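Local coordinates for protein Baccell_00875 (Bacteroides cellulosilyticus DSM 14838, PDB 5NO8) that probably acts as a polysaccharide lyase that removes the L-rhamnose caps attached to glucuronic acid on complex arabinogalactan proteins, at residues D68-G73 / A143-F148; R91-I96 / V103-G108; D109-I114 / T130-E135; V137-V142 / L225-G230; D194-N199 / E231-E236. All blocks are in the same frame, centred on the assembly; numbering follows the deposited sequence. Where two conformers were deposited one is given.

How the contacts relate
All five contacts lie in the N-terminal beta-rich region, where an antiparallel sheet packs against a second, mixed sheet. Contacts 2 and 3 follow one another across the antiparallel sheet, their centres about 11 Å apart, joined by backbone bonds between strands 102-107 and 110-119. Contact 3 meets contact 5 where T130 and N131 adjoin E231 and S232. Contact 4 belongs to the mixed sheet, yet N131 ties it to contact 3, about 9 Å away between centres, and L225 packs on Y233 of contact 5, whose centre is about 12 Å off. Contact 1 continues along strand 137-145 from contact 4 and reaches contact 2 through the salt bridge between D68 and R91.

Contact 1 of 5, residues D68-G73 / A143-F148; sequences DNYGWG and AVYTPF
W72 lies against T146, P147 and F148 in turn, and its side chain can be followed outward from the backbone. CB rests on P147 CD at 3.7 Å. With chi1 at 178°, CG trans to N, the indole runs along the chain that leaves strand 137-145. There CE3 comes within 3.6 Å of T146 CA, and the methine CB of T146 stands over the face of the six-membered ring, 4.1 Å from its centroid, as a CH-pi contact. At the far rim, CH2 touches F148 CZ at 3.6 Å; the indole edge is turned into the phenyl face, a T-shaped pair with planes 79° apart. A tryptophan suits this place because it is long and flat enough to meet three residues at once, while its NE1 is bonded to E125.

A second T-shaped pair lies at the other end of the contact: the edge of Y70 points into the face of Y145, Y70 CD1 to Y145 CE1 3.4 Å. The Y70 hydroxyl bonds to E204. Between the two aromatic pairs, G73 N donates to Y145 O at 3.0 Å, and the positive phi of G73 (99°) suits glycine. The contact fastens the loop before strand 75-81 to the end of strand 137-145, with strand 217-221 touching Y70 and T146, and strand 232-242 reaching W72 through V239.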
# COMPACT_ATOMS: atom_id res chain seq x y z
N ASP A 68 21.30 17.57 -6.03
CA ASP A 68 21.52 17.08 -7.38
C ASP A 68 22.13 15.67 -7.51
O ASP A 68 22.14 15.11 -8.58
CB ASP A 68 22.27 18.12 -8.21
CG ASP A 68 23.76 18.22 -7.86
OD1 ASP A 68 24.30 17.44 -7.03
OD2 ASP A 68 24.39 19.12 -8.47
N ASN A 69 22.58 15.07 -6.41
CA ASN A 69 23.05 13.67 -6.46
C ASN A 69 21.92 12.66 -6.75
O ASN A 69 22.22 11.54 -7.21
CB ASN A 69 23.73 13.29 -5.16
CG ASN A 69 22.77 13.21 -4.01
OD1 ASN A 69 22.32 14.24 -3.52
ND2 ASN A 69 22.40 11.99 -3.61
N TYR A 70 20.66 13.08 -6.50
CA TYR A 70 19.47 12.26 -6.73
C TYR A 70 18.79 12.43 -8.08
O TYR A 70 17.70 11.89 -8.33
CB TYR A 70 18.43 12.53 -5.64
CG TYR A 70 18.80 11.99 -4.29
CD1 TYR A 70 19.01 10.61 -4.11
CD2 TYR A 70 18.89 12.81 -3.18
CE1 TYR A 70 19.34 10.10 -2.88
CE2 TYR A 70 19.22 12.29 -1.93
CZ TYR A 70 19.42 10.93 -1.79
OH TYR A 70 19.72 10.41 -0.57
N GLY A 71 19.42 13.17 -8.98
CA GLY A 71 18.89 13.34 -10.33
C GLY A 71 18.63 12.03 -11.05
O GLY A 71 19.39 11.08 -10.93
N TRP A 72 17.54 12.00 -11.80
CA TRP A 72 17.18 10.84 -12.63
C TRP A 72 18.34 10.44 -13.52
O TRP A 72 18.88 11.27 -14.29
CB TRP A 72 15.97 11.19 -13.50
CG TRP A 72 15.54 10.12 -14.41
CD1 TRP A 72 16.23 9.64 -15.49
CD2 TRP A 72 14.31 9.41 -14.38
NE1 TRP A 72 15.51 8.67 -16.12
CE2 TRP A 72 14.32 8.53 -15.47
CE3 TRP A 72 13.19 9.45 -13.55
CZ2 TRP A 72 13.28 7.64 -15.72
CZ3 TRP A 72 12.14 8.58 -13.82
CH2 TRP A 72 12.19 7.69 -14.88
N GLY A 73 18.74 9.18 -13.44
CA GLY A 73 19.83 8.71 -14.30
C GLY A 73 21.18 8.65 -13.62
O GLY A 73 22.10 8.01 -14.16
N ALA A 143 22.17 0.55 -8.61
CA ALA A 143 20.85 1.18 -8.75
C ALA A 143 20.91 2.48 -9.51
O ALA A 143 21.94 3.14 -9.52
CB ALA A 143 20.19 1.39 -7.38
N VAL A 144 19.81 2.81 -10.20
CA VAL A 144 19.67 4.07 -10.90
C VAL A 144 18.56 4.84 -10.18
O VAL A 144 17.46 4.31 -9.95
CB VAL A 144 19.31 3.85 -12.38
CG1 VAL A 144 19.06 5.18 -13.10
CG2 VAL A 144 20.38 3.07 -13.09
N TYR A 145 18.83 6.10 -9.84
CA TYR A 145 17.78 6.95 -9.29
C TYR A 145 16.71 7.26 -10.33
O TYR A 145 17.02 7.63 -11.46
CB TYR A 145 18.35 8.26 -8.76
CG TYR A 145 19.27 8.11 -7.61
CD1 TYR A 145 18.83 7.59 -6.40
CD2 TYR A 145 20.59 8.50 -7.71
CE1 TYR A 145 19.68 7.46 -5.31
CE2 TYR A 145 21.45 8.39 -6.64
CZ TYR A 145 20.99 7.89 -5.43
OH TYR A 145 21.88 7.79 -4.37
N THR A 146 15.44 7.09 -9.92
CA THR A 146 14.28 7.40 -10.75
C THR A 146 13.32 8.16 -9.83
O THR A 146 12.36 7.57 -9.30
CB THR A 146 13.62 6.15 -11.37
OG1 THR A 146 13.21 5.26 -10.32
CG2 THR A 146 14.57 5.44 -12.34
N PRO A 147 13.60 9.45 -9.59
CA PRO A 147 12.89 10.19 -8.54
C PRO A 147 11.51 10.65 -8.98
O PRO A 147 11.26 11.83 -9.11
CB PRO A 147 13.83 11.35 -8.24
CG PRO A 147 14.55 11.58 -9.52
CD PRO A 147 14.72 10.22 -10.14
N PHE A 148 10.62 9.68 -9.19
CA PHE A 148 9.22 9.95 -9.56
C PHE A 148 8.58 10.85 -8.50
O PHE A 148 8.86 10.71 -7.29
CB PHE A 148 8.40 8.67 -9.70
CG PHE A 148 8.77 7.82 -10.88
CD1 PHE A 148 8.24 8.08 -12.14
CD2 PHE A 148 9.62 6.73 -10.72
CE1 PHE A 148 8.58 7.29 -13.24
CE2 PHE A 148 9.97 5.94 -11.81
CZ PHE A 148 9.45 6.23 -13.06
O HOH W 1 23.82 9.57 -4.64

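Contact 2 of 5, residues R91-I96 / V103-G108; sequences RIPVEI and VLYREG
V94 and E95 both turn their backbone N-H to the carbonyl of L104, which makes this a classic beta bulge. V94 N lies in the carbonyl plane of L104 at 2.8 Å from its O, but its N-H is bent away from a straight line (134°). E95 N gives the longer yet straighter second bond, 3.3 Å to L104 O. L104 N returns a bond to E95 O at 2.9 Å, so two donors and one return bond hold the strand end.

The side chains fill in round this backbone. P93, rigid and unable to donate from its own N, sets CB over one face of the Y105 ring and 3.7 Å from V103 CG1. On the other face of the strand pair, a chi1 of -59° puts V94 CG2 on the side of L104, where it packs on L104 CG at 3.9 Å, a branched residue suited to an exposed strand edge. Farther out, a water takes a bond from R91 N at 2.9 Å and donates to E107 OE2, tying the loop to the strand.

These groups are positioned from outside: E107 OE1 pairs with R88, R91 with D68, and the Y105 hydroxyl bonds to T37 O while its ring meets W90. Strand 95-96 is one of the two edge strands of the antiparallel sheet; strand 102-107 lies between it and strand 110-119, on whose R111 and L113 the L104 side chain rests.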
# COMPACT_ATOMS: atom_id res chain seq x y z
N ARG A 91 27.98 10.96 -10.55
CA ARG A 91 27.36 12.27 -10.46
C ARG A 91 27.98 13.28 -11.43
O ARG A 91 27.26 14.08 -11.98
CB ARG A 91 27.46 12.84 -9.02
CG ARG A 91 26.67 14.14 -8.85
CD ARG A 91 26.69 14.65 -7.41
NE ARG A 91 27.96 15.30 -7.15
CZ ARG A 91 28.23 16.59 -7.39
NH1 ARG A 91 27.32 17.44 -7.85
NH2 ARG A 91 29.46 17.02 -7.14
N ILE A 92 29.29 13.22 -11.64
CA ILE A 92 29.98 14.17 -12.53
C ILE A 92 30.50 13.41 -13.74
O ILE A 92 31.40 12.60 -13.61
CB ILE A 92 31.14 14.87 -11.81
CG1 ILE A 92 30.64 15.62 -10.54
CG2 ILE A 92 31.91 15.79 -12.76
CD1 ILE A 92 29.54 16.66 -10.79
N PRO A 93 29.96 13.68 -14.93
CA PRO A 93 30.38 13.00 -16.12
C PRO A 93 31.82 13.34 -16.50
O PRO A 93 32.30 14.45 -16.20
CB PRO A 93 29.45 13.54 -17.21
CG PRO A 93 28.47 14.41 -16.58
CD PRO A 93 28.88 14.65 -15.18
N VAL A 94 32.46 12.39 -17.16
CA VAL A 94 33.72 12.66 -17.86
C VAL A 94 33.45 13.24 -19.25
O VAL A 94 34.28 13.94 -19.78
CB VAL A 94 34.66 11.45 -17.93
CG1 VAL A 94 35.02 10.98 -16.54
CG2 VAL A 94 34.11 10.29 -18.73
N GLU A 95 32.29 12.94 -19.83
CA GLU A 95 31.88 13.52 -21.12
C GLU A 95 30.36 13.69 -21.15
O GLU A 95 29.61 12.82 -20.68
CB GLU A 95 32.33 12.61 -22.27
CG GLU A 95 32.10 13.20 -23.67
CD GLU A 95 32.16 12.16 -24.80
OE1 GLU A 95 32.64 11.02 -24.58
OE2 GLU A 95 31.71 12.49 -25.92
N ILE A 96 29.91 14.83 -21.66
CA ILE A 96 28.46 15.03 -21.84
C ILE A 96 28.30 15.76 -23.16
O ILE A 96 29.04 16.71 -23.44
CB ILE A 96 27.79 15.75 -20.64
CG1 ILE A 96 26.31 16.05 -20.89
CG2 ILE A 96 28.56 17.00 -20.21
CD1 ILE A 96 25.58 16.46 -19.64
N VAL A 103 25.81 10.70 -22.11
CA VAL A 103 26.52 11.05 -20.90
C VAL A 103 27.39 9.86 -20.51
O VAL A 103 26.92 8.71 -20.47
CB VAL A 103 25.56 11.43 -19.75
CG1 VAL A 103 26.31 12.15 -18.66
CG2 VAL A 103 24.41 12.34 -20.23
N LEU A 104 28.66 10.13 -20.23
CA LEU A 104 29.62 9.11 -19.88
C LEU A 104 30.22 9.43 -18.53
O LEU A 104 30.71 10.54 -18.28
CB LEU A 104 30.70 9.05 -20.96
CG LEU A 104 31.79 8.01 -20.86
CD1 LEU A 104 31.18 6.63 -20.84
CD2 LEU A 104 32.80 8.17 -22.01
N TYR A 105 30.21 8.43 -17.65
CA TYR A 105 30.80 8.51 -16.31
C TYR A 105 31.82 7.42 -16.21
O TYR A 105 31.67 6.36 -16.84
CB TYR A 105 29.74 8.29 -15.20
CG TYR A 105 28.51 9.15 -15.29
CD1 TYR A 105 27.48 8.82 -16.18
CD2 TYR A 105 28.37 10.32 -14.54
CE1 TYR A 105 26.35 9.60 -16.29
CE2 TYR A 105 27.23 11.13 -14.66
CZ TYR A 105 26.23 10.78 -15.55
OH TYR A 105 25.09 11.53 -15.70
N ARG A 106 32.85 7.63 -15.38
CA ARG A 106 33.86 6.62 -15.13
C ARG A 106 34.16 6.66 -13.64
O ARG A 106 34.66 7.66 -13.13
CB ARG A 106 35.12 6.83 -15.97
CG ARG A 106 36.24 5.83 -15.72
CD ARG A 106 35.91 4.40 -16.17
NE ARG A 106 37.07 3.57 -15.94
CZ ARG A 106 38.07 3.36 -16.80
NH1 ARG A 106 38.02 3.83 -18.03
NH2 ARG A 106 39.10 2.61 -16.44
N GLU A 107 33.83 5.57 -12.98
CA GLU A 107 33.92 5.48 -11.53
C GLU A 107 34.75 4.25 -11.22
O GLU A 107 34.26 3.10 -11.27
CB GLU A 107 32.53 5.39 -10.90
CG GLU A 107 31.60 6.58 -11.19
CD GLU A 107 32.10 7.91 -10.68
OE1 GLU A 107 32.81 7.94 -9.65
OE2 GLU A 107 31.73 8.95 -11.30
N GLY A 108 36.03 4.49 -10.95
CA GLY A 108 36.97 3.39 -10.76
C GLY A 108 37.09 2.63 -12.06
O GLY A 108 37.27 3.22 -13.14
O HOH W 2 30.87 11.13 -10.34
O HOH W 3 32.42 10.02 -13.77

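Contact 3 of 5, residues D109-I114 / T130-E135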
# COMPACT_ATOMS: atom_id res chain seq x y z
N ASP A 109 36.97 1.30 -11.97
CA ASP A 109 37.01 0.44 -13.16
C ASP A 109 35.75 0.53 -14.03
O ASP A 109 35.74 0.01 -15.13
CB ASP A 109 37.15 -1.03 -12.74
CG ASP A 109 38.47 -1.33 -12.06
OD1 ASP A 109 39.50 -0.83 -12.54
OD2 ASP A 109 38.45 -2.08 -11.05
N ILE A 110 34.69 1.13 -13.52
CA ILE A 110 33.38 1.03 -14.17
C ILE A 110 33.05 2.24 -15.02
O ILE A 110 32.98 3.36 -14.53
CB ILE A 110 32.25 0.78 -13.15
CG1 ILE A 110 32.60 -0.42 -12.25
CG2 ILE A 110 30.93 0.54 -13.85
CD1 ILE A 110 32.87 -1.68 -13.03
N ARG A 111 32.79 1.98 -16.29
CA ARG A 111 32.28 2.97 -17.22
C ARG A 111 30.77 2.87 -17.23
O ARG A 111 30.25 1.75 -17.44
CB ARG A 111 32.84 2.65 -18.59
CG ARG A 111 32.53 3.61 -19.70
CD ARG A 111 33.24 3.04 -20.94
NE ARG A 111 33.27 3.91 -22.10
CZ ARG A 111 32.43 3.85 -23.15
NH1 ARG A 111 32.61 4.70 -24.18
NH2 ARG A 111 31.41 2.99 -23.18
N ILE A 112 30.09 3.99 -17.02
CA ILE A 112 28.63 4.07 -17.12
C ILE A 112 28.30 4.98 -18.29
O ILE A 112 28.62 6.17 -18.25
CB ILE A 112 27.95 4.61 -15.85
CG1 ILE A 112 28.41 3.85 -14.59
CG2 ILE A 112 26.45 4.50 -15.98
CD1 ILE A 112 29.53 4.51 -13.81
N LEU A 113 27.71 4.42 -19.33
CA LEU A 113 27.33 5.24 -20.50
C LEU A 113 25.82 5.29 -20.56
O LEU A 113 25.19 4.23 -20.55
CB LEU A 113 27.88 4.65 -21.79
CG LEU A 113 27.52 5.33 -23.12
CD1 LEU A 113 28.10 6.74 -23.17
CD2 LEU A 113 28.03 4.49 -24.28
N ILE A 114 25.26 6.49 -20.64
CA ILE A 114 23.85 6.67 -20.89
C ILE A 114 23.62 7.25 -22.27
O ILE A 114 24.15 8.31 -22.57
CB ILE A 114 23.19 7.61 -19.87
CG1 ILE A 114 23.58 7.19 -18.45
CG2 ILE A 114 21.68 7.58 -20.06
CD1 ILE A 114 23.10 8.13 -17.36
N THR A 130 30.36 -1.05 -17.99
CA THR A 130 31.48 -1.80 -18.54
C THR A 130 32.64 -1.85 -17.57
O THR A 130 33.02 -0.84 -17.02
CB THR A 130 31.96 -1.21 -19.88
OG1 THR A 130 30.83 -1.08 -20.76
CG2 THR A 130 33.02 -2.09 -20.52
N ASN A 131 33.21 -3.04 -17.38
CA ASN A 131 34.45 -3.19 -16.63
C ASN A 131 35.62 -2.88 -17.55
O ASN A 131 35.99 -3.69 -18.39
CB ASN A 131 34.58 -4.58 -16.05
CG ASN A 131 35.84 -4.76 -15.23
OD1 ASN A 131 36.56 -3.80 -14.94
ND2 ASN A 131 36.12 -5.99 -14.85
N GLU A 132 36.19 -1.69 -17.37
CA GLU A 132 37.38 -1.25 -18.12
C GLU A 132 38.71 -1.58 -17.42
O GLU A 132 39.79 -1.18 -17.87
CB GLU A 132 37.28 0.26 -18.38
CG GLU A 132 36.14 0.66 -19.28
CD GLU A 132 36.29 0.20 -20.72
OE1 GLU A 132 37.42 -0.11 -21.15
OE2 GLU A 132 35.28 0.17 -21.44
N GLY A 133 38.63 -2.28 -16.30
CA GLY A 133 39.80 -2.64 -15.51
C GLY A 133 40.50 -3.89 -15.98
O GLY A 133 40.12 -4.49 -16.98
N GLU A 134 41.54 -4.28 -15.23
CA GLU A 134 42.39 -5.41 -15.58
C GLU A 134 41.96 -6.73 -14.93
O GLU A 134 42.40 -7.79 -15.38
CB GLU A 134 43.85 -5.13 -15.19
N GLU A 135 41.09 -6.67 -13.91
CA GLU A 135 40.61 -7.85 -13.18
C GLU A 135 39.08 -7.89 -13.20
O GLU A 135 38.44 -6.85 -13.36
CB GLU A 135 41.09 -7.83 -11.71
O HOH W 4 39.45 -4.48 -12.53
O HOH W 5 42.07 -2.46 -12.92
O HOH W 6 29.83 1.43 -20.69
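R111 and T130 form the firm pair near the open end of the hairpin: R111 N bonds to T130 O and T130 N to R111 O, each at 2.9 Å. Just beyond the strand ends, E132 N donates to D109 O at 2.8 Å. The chain then turns closely round D109, whose OD1 sits 3.5 Å from G133 CA; only glycine's hydrogen has room beside that oxygen. The N131 side chain extends from its strand (chi1 -179°), bringing OD1 to accept from G133 N at 2.9 Å, an Asx turn, while ND2 bonds to E135 O and L227 O.

The solvent side is looser. The extended R111 chain runs past E132, R111 CD to E132 OE2 3.6 Å, but E132 OE2 lies well out of the guanidinium plane and no N-H points at it. Waters complete the outer side: one donates to D109 OD1 and accepts from E134 N, and another joins R111 O to the T130 hydroxyl, which also bonds to S232. The chemistry implies that backbone bonds and the N131 amide fix the open end of the hairpin and the turn after it, with R111 and E132 giving at most long-range attraction; D109 is most likely neutralised by its salt bridge to K81.

Contact 4 of 5, residues V137-V142 / L225-G230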
# COMPACT_ATOMS: atom_id res chain seq x y z
N VAL A 137 35.40 -7.79 -11.70
CA VAL A 137 34.78 -7.10 -10.58
C VAL A 137 33.39 -7.68 -10.35
O VAL A 137 32.72 -8.14 -11.29
CB VAL A 137 34.65 -5.58 -10.82
CG1 VAL A 137 36.04 -4.97 -11.09
CG2 VAL A 137 33.72 -5.25 -11.97
N SER A 138 32.96 -7.64 -9.08
CA SER A 138 31.58 -7.92 -8.71
C SER A 138 30.94 -6.60 -8.31
O SER A 138 31.56 -5.78 -7.64
CB SER A 138 31.50 -8.92 -7.59
OG SER A 138 32.00 -10.19 -7.98
N LEU A 139 29.74 -6.33 -8.81
CA LEU A 139 29.01 -5.12 -8.44
C LEU A 139 27.80 -5.55 -7.63
O LEU A 139 27.05 -6.41 -8.10
CB LEU A 139 28.54 -4.34 -9.68
CG LEU A 139 29.67 -3.89 -10.64
CD1 LEU A 139 29.11 -3.06 -11.79
CD2 LEU A 139 30.74 -3.12 -9.87
N TYR A 140 27.63 -4.97 -6.46
CA TYR A 140 26.50 -5.23 -5.62
C TYR A 140 25.73 -3.93 -5.39
O TYR A 140 26.31 -2.83 -5.41
CB TYR A 140 26.97 -5.78 -4.29
CG TYR A 140 27.65 -7.10 -4.34
CD1 TYR A 140 26.90 -8.29 -4.26
CD2 TYR A 140 29.02 -7.22 -4.47
CE1 TYR A 140 27.51 -9.51 -4.26
CE2 TYR A 140 29.64 -8.46 -4.49
CZ TYR A 140 28.87 -9.60 -4.40
OH TYR A 140 29.46 -10.83 -4.37
N ASP A 141 24.43 -4.05 -5.13
CA ASP A 141 23.59 -2.87 -4.85
C ASP A 141 23.80 -1.79 -5.91
O ASP A 141 24.13 -0.63 -5.63
CB ASP A 141 23.84 -2.37 -3.43
CG ASP A 141 23.03 -3.14 -2.39
OD1 ASP A 141 22.73 -4.34 -2.67
OD2 ASP A 141 22.65 -2.55 -1.35
N VAL A 142 23.57 -2.21 -7.13
CA VAL A 142 23.67 -1.36 -8.32
C VAL A 142 22.27 -0.77 -8.53
O VAL A 142 21.30 -1.52 -8.60
CB VAL A 142 24.04 -2.18 -9.57
CG1 VAL A 142 24.20 -1.25 -10.78
CG2 VAL A 142 25.29 -3.00 -9.31
N LEU A 225 25.99 -8.04 -10.26
CA LEU A 225 26.68 -8.33 -11.52
C LEU A 225 28.09 -8.86 -11.24
O LEU A 225 28.70 -8.58 -10.18
CB LEU A 225 26.80 -7.07 -12.40
CG LEU A 225 25.54 -6.28 -12.75
CD1 LEU A 225 25.81 -4.99 -13.48
CD2 LEU A 225 24.64 -7.18 -13.57
N LEU A 226 28.59 -9.63 -12.19
CA LEU A 226 29.98 -10.04 -12.21
C LEU A 226 30.46 -9.73 -13.62
O LEU A 226 29.91 -10.28 -14.57
CB LEU A 226 30.11 -11.54 -11.89
CG LEU A 226 31.51 -12.15 -11.84
CD1 LEU A 226 32.45 -11.40 -10.99
CD2 LEU A 226 31.44 -13.57 -11.31
N LEU A 227 31.44 -8.83 -13.74
CA LEU A 227 31.91 -8.39 -15.05
C LEU A 227 33.38 -8.69 -15.20
O LEU A 227 34.18 -8.18 -14.44
CB LEU A 227 31.66 -6.91 -15.27
CG LEU A 227 30.20 -6.46 -15.26
CD1 LEU A 227 30.17 -4.96 -15.38
CD2 LEU A 227 29.43 -7.16 -16.36
N LYS A 228 33.71 -9.55 -16.15
CA LYS A 228 35.11 -9.79 -16.51
C LYS A 228 35.65 -8.56 -17.23
O LYS A 228 34.87 -7.71 -17.68
CB LYS A 228 35.27 -11.05 -17.36
CG LYS A 228 34.96 -12.33 -16.60
CD LYS A 228 34.76 -13.49 -17.56
CE LYS A 228 34.13 -14.67 -16.86
NZ LYS A 228 33.82 -15.77 -17.81
N PRO A 229 36.98 -8.44 -17.36
CA PRO A 229 37.49 -7.27 -18.08
C PRO A 229 36.92 -7.16 -19.49
O PRO A 229 36.83 -8.15 -20.19
CB PRO A 229 38.99 -7.56 -18.15
CG PRO A 229 39.24 -8.24 -16.86
CD PRO A 229 38.08 -9.20 -16.74
N GLY A 230 36.48 -5.98 -19.85
CA GLY A 230 35.85 -5.72 -21.14
C GLY A 230 34.37 -6.08 -21.26
O GLY A 230 33.76 -5.73 -22.28
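L139 stands between L225 and L227 on one face of the strand pair, its CD1 methyl 4.2 Å from CD1 of each. Each of the three leucines turns CG away from its own carbonyl carbon (chi1 -59° in L139), which brings these CD1 methyls together while the strands run antiparallel. V137 lies on the same face and is shorter: its CG2 meets L227 CB at 4.2 Å. Branched aliphatic residues suit this face because it turns inward, toward I110 of the antiparallel sheet, with F77 and V79 of the neighbouring strand also touching L139.

S138 and L226 occupy the other face, as a non-hydrogen-bonded pair. L226 adopts a different first torsion, with chi1 at -179°, and swings CD1 across the strand to lie 3.3 Å from S138 OG. A serine is small enough to let the leucine fold over it on this more exposed side.

The backbone holds both faces at their spacing. V137 and L227 exchange two bonds, the shorter being L227 N to V137 O at 2.8 Å. L139 and L225 exchange two more: L225 N reaches L139 O at 2.9 Å, and L139 N reaches L225 O at 2.8 Å. The chemistry is thus divided: four backbone bonds fix the register, and the leucine methyls pack against one another, L139 also against I110, while V137 borders polar D109, N131 and K81.

Contact 5 of 5, residues D194-N199 / E231-E236; sequences DGAIRN and ESYSLE
D194 and E236 make the last bridge of two antiparallel strands, 187-194 and 232-242, after which the chain leaves the sheet at G195. E236 N donates to D194 O at 2.9 Å, and D194 N returns a longer bond of 3.3 Å to E236 O. Both side chains stand on the same face, each stretched out from its strand (chi1 180° in E236), and their CB atoms meet at 3.7 Å. The acidic ends go separate ways: E236 OE2 bonds to T193 OG1, and D194 OD1 has a long, weak ion pair with K326.

At G195 the positive phi (72°) turns the chain, and with S234 O close to CA there is room only for glycine's hydrogen; glycine suits the place on both counts. Y233 fills the space beside it. A chi1 of -177° carries its ring alongside the departing chain, with OH 3.3 Å from G195 CA and 2.9 Å from A196 N, which lies near the ring plane.

L235, on the same side of the strand as Y233, sends a flexible aliphatic branch to the departing chain. Its CD1 covers A196 O, a buried oxygen without a polar partner in the model, and ends 4.2 Å from I197 CD1.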
# COMPACT_ATOMS: atom_id res chain seq x y z
N ASP A 194 15.57 -4.04 -22.04
CA ASP A 194 16.76 -4.86 -22.05
C ASP A 194 17.30 -4.85 -20.62
O ASP A 194 17.16 -3.86 -19.92
CB ASP A 194 17.79 -4.33 -23.06
CG ASP A 194 18.91 -5.32 -23.35
OD1 ASP A 194 18.72 -6.55 -23.18
OD2 ASP A 194 19.99 -4.89 -23.78
N GLY A 195 17.91 -5.96 -20.20
CA GLY A 195 18.35 -6.12 -18.82
C GLY A 195 17.15 -6.31 -17.89
O GLY A 195 16.09 -6.78 -18.32
N ALA A 196 17.33 -5.98 -16.62
CA ALA A 196 16.35 -6.30 -15.59
C ALA A 196 16.40 -5.35 -14.42
O ALA A 196 17.44 -4.74 -14.13
CB ALA A 196 16.54 -7.72 -15.11
N ILE A 197 15.26 -5.23 -13.74
CA ILE A 197 15.19 -4.55 -12.45
C ILE A 197 14.68 -5.58 -11.45
O ILE A 197 13.62 -6.19 -11.64
CB ILE A 197 14.28 -3.30 -12.49
CG1 ILE A 197 14.87 -2.21 -13.38
CG2 ILE A 197 14.02 -2.74 -11.08
CD1 ILE A 197 16.23 -1.70 -12.95
N ARG A 198 15.47 -5.81 -10.41
CA ARG A 198 15.19 -6.85 -9.42
C ARG A 198 14.49 -6.36 -8.16
O ARG A 198 13.93 -7.15 -7.42
CB ARG A 198 16.46 -7.61 -9.04
CG ARG A 198 17.40 -6.78 -8.21
CD ARG A 198 18.34 -7.53 -7.29
NE ARG A 198 19.33 -6.55 -6.77
CZ ARG A 198 19.26 -5.89 -5.60
NH1 ARG A 198 18.29 -6.11 -4.72
NH2 ARG A 198 20.23 -5.00 -5.29
N ASN A 199 14.60 -5.07 -7.86
CA ASN A 199 13.99 -4.52 -6.66
C ASN A 199 14.07 -3.00 -6.72
O ASN A 199 14.45 -2.44 -7.74
CB ASN A 199 14.72 -5.02 -5.39
CG ASN A 199 13.75 -5.32 -4.27
OD1 ASN A 199 12.84 -4.54 -4.04
ND2 ASN A 199 13.92 -6.47 -3.59
N GLU A 231 33.79 -6.73 -20.25
CA GLU A 231 32.40 -7.16 -20.29
C GLU A 231 31.49 -6.05 -19.84
O GLU A 231 31.88 -5.21 -19.00
CB GLU A 231 32.13 -8.35 -19.38
CG GLU A 231 32.70 -9.65 -19.88
CD GLU A 231 32.18 -10.87 -19.13
OE1 GLU A 231 32.31 -11.94 -19.76
OE2 GLU A 231 31.65 -10.77 -17.96
N SER A 232 30.27 -6.06 -20.37
CA SER A 232 29.30 -5.04 -20.10
C SER A 232 28.00 -5.69 -19.61
O SER A 232 27.79 -6.90 -19.78
CB SER A 232 29.04 -4.22 -21.36
OG SER A 232 28.49 -2.97 -21.04
N TYR A 233 27.20 -4.87 -18.93
CA TYR A 233 25.79 -5.14 -18.67
C TYR A 233 24.99 -3.97 -19.23
O TYR A 233 25.37 -2.80 -19.02
CB TYR A 233 25.55 -5.28 -17.19
CG TYR A 233 24.11 -5.63 -16.88
CD1 TYR A 233 23.66 -6.94 -17.05
CD2 TYR A 233 23.21 -4.66 -16.48
CE1 TYR A 233 22.33 -7.28 -16.79
CE2 TYR A 233 21.87 -4.99 -16.23
CZ TYR A 233 21.45 -6.32 -16.37
OH TYR A 233 20.14 -6.66 -16.13
N SER A 234 23.90 -4.26 -19.94
CA SER A 234 23.04 -3.24 -20.49
C SER A 234 21.63 -3.28 -19.92
O SER A 234 21.01 -4.33 -19.78
CB SER A 234 22.95 -3.32 -22.02
OG SER A 234 22.97 -4.66 -22.46
N LEU A 235 21.13 -2.09 -19.61
CA LEU A 235 19.76 -1.90 -19.18
C LEU A 235 19.17 -0.86 -20.13
O LEU A 235 19.78 0.19 -20.36
CB LEU A 235 19.75 -1.37 -17.78
CG LEU A 235 18.43 -0.84 -17.23
CD1 LEU A 235 17.49 -1.99 -16.91
CD2 LEU A 235 18.66 0.06 -16.03
N GLU A 236 17.96 -1.14 -20.62
CA GLU A 236 17.28 -0.20 -21.47
C GLU A 236 15.83 -0.09 -21.00
O GLU A 236 15.20 -1.09 -20.65
CB GLU A 236 17.35 -0.67 -22.92
CG GLU A 236 16.66 0.24 -23.91
CD GLU A 236 16.55 -0.37 -25.30
OE1 GLU A 236 17.29 0.10 -26.18
OE2 GLU A 236 15.76 -1.33 -25.51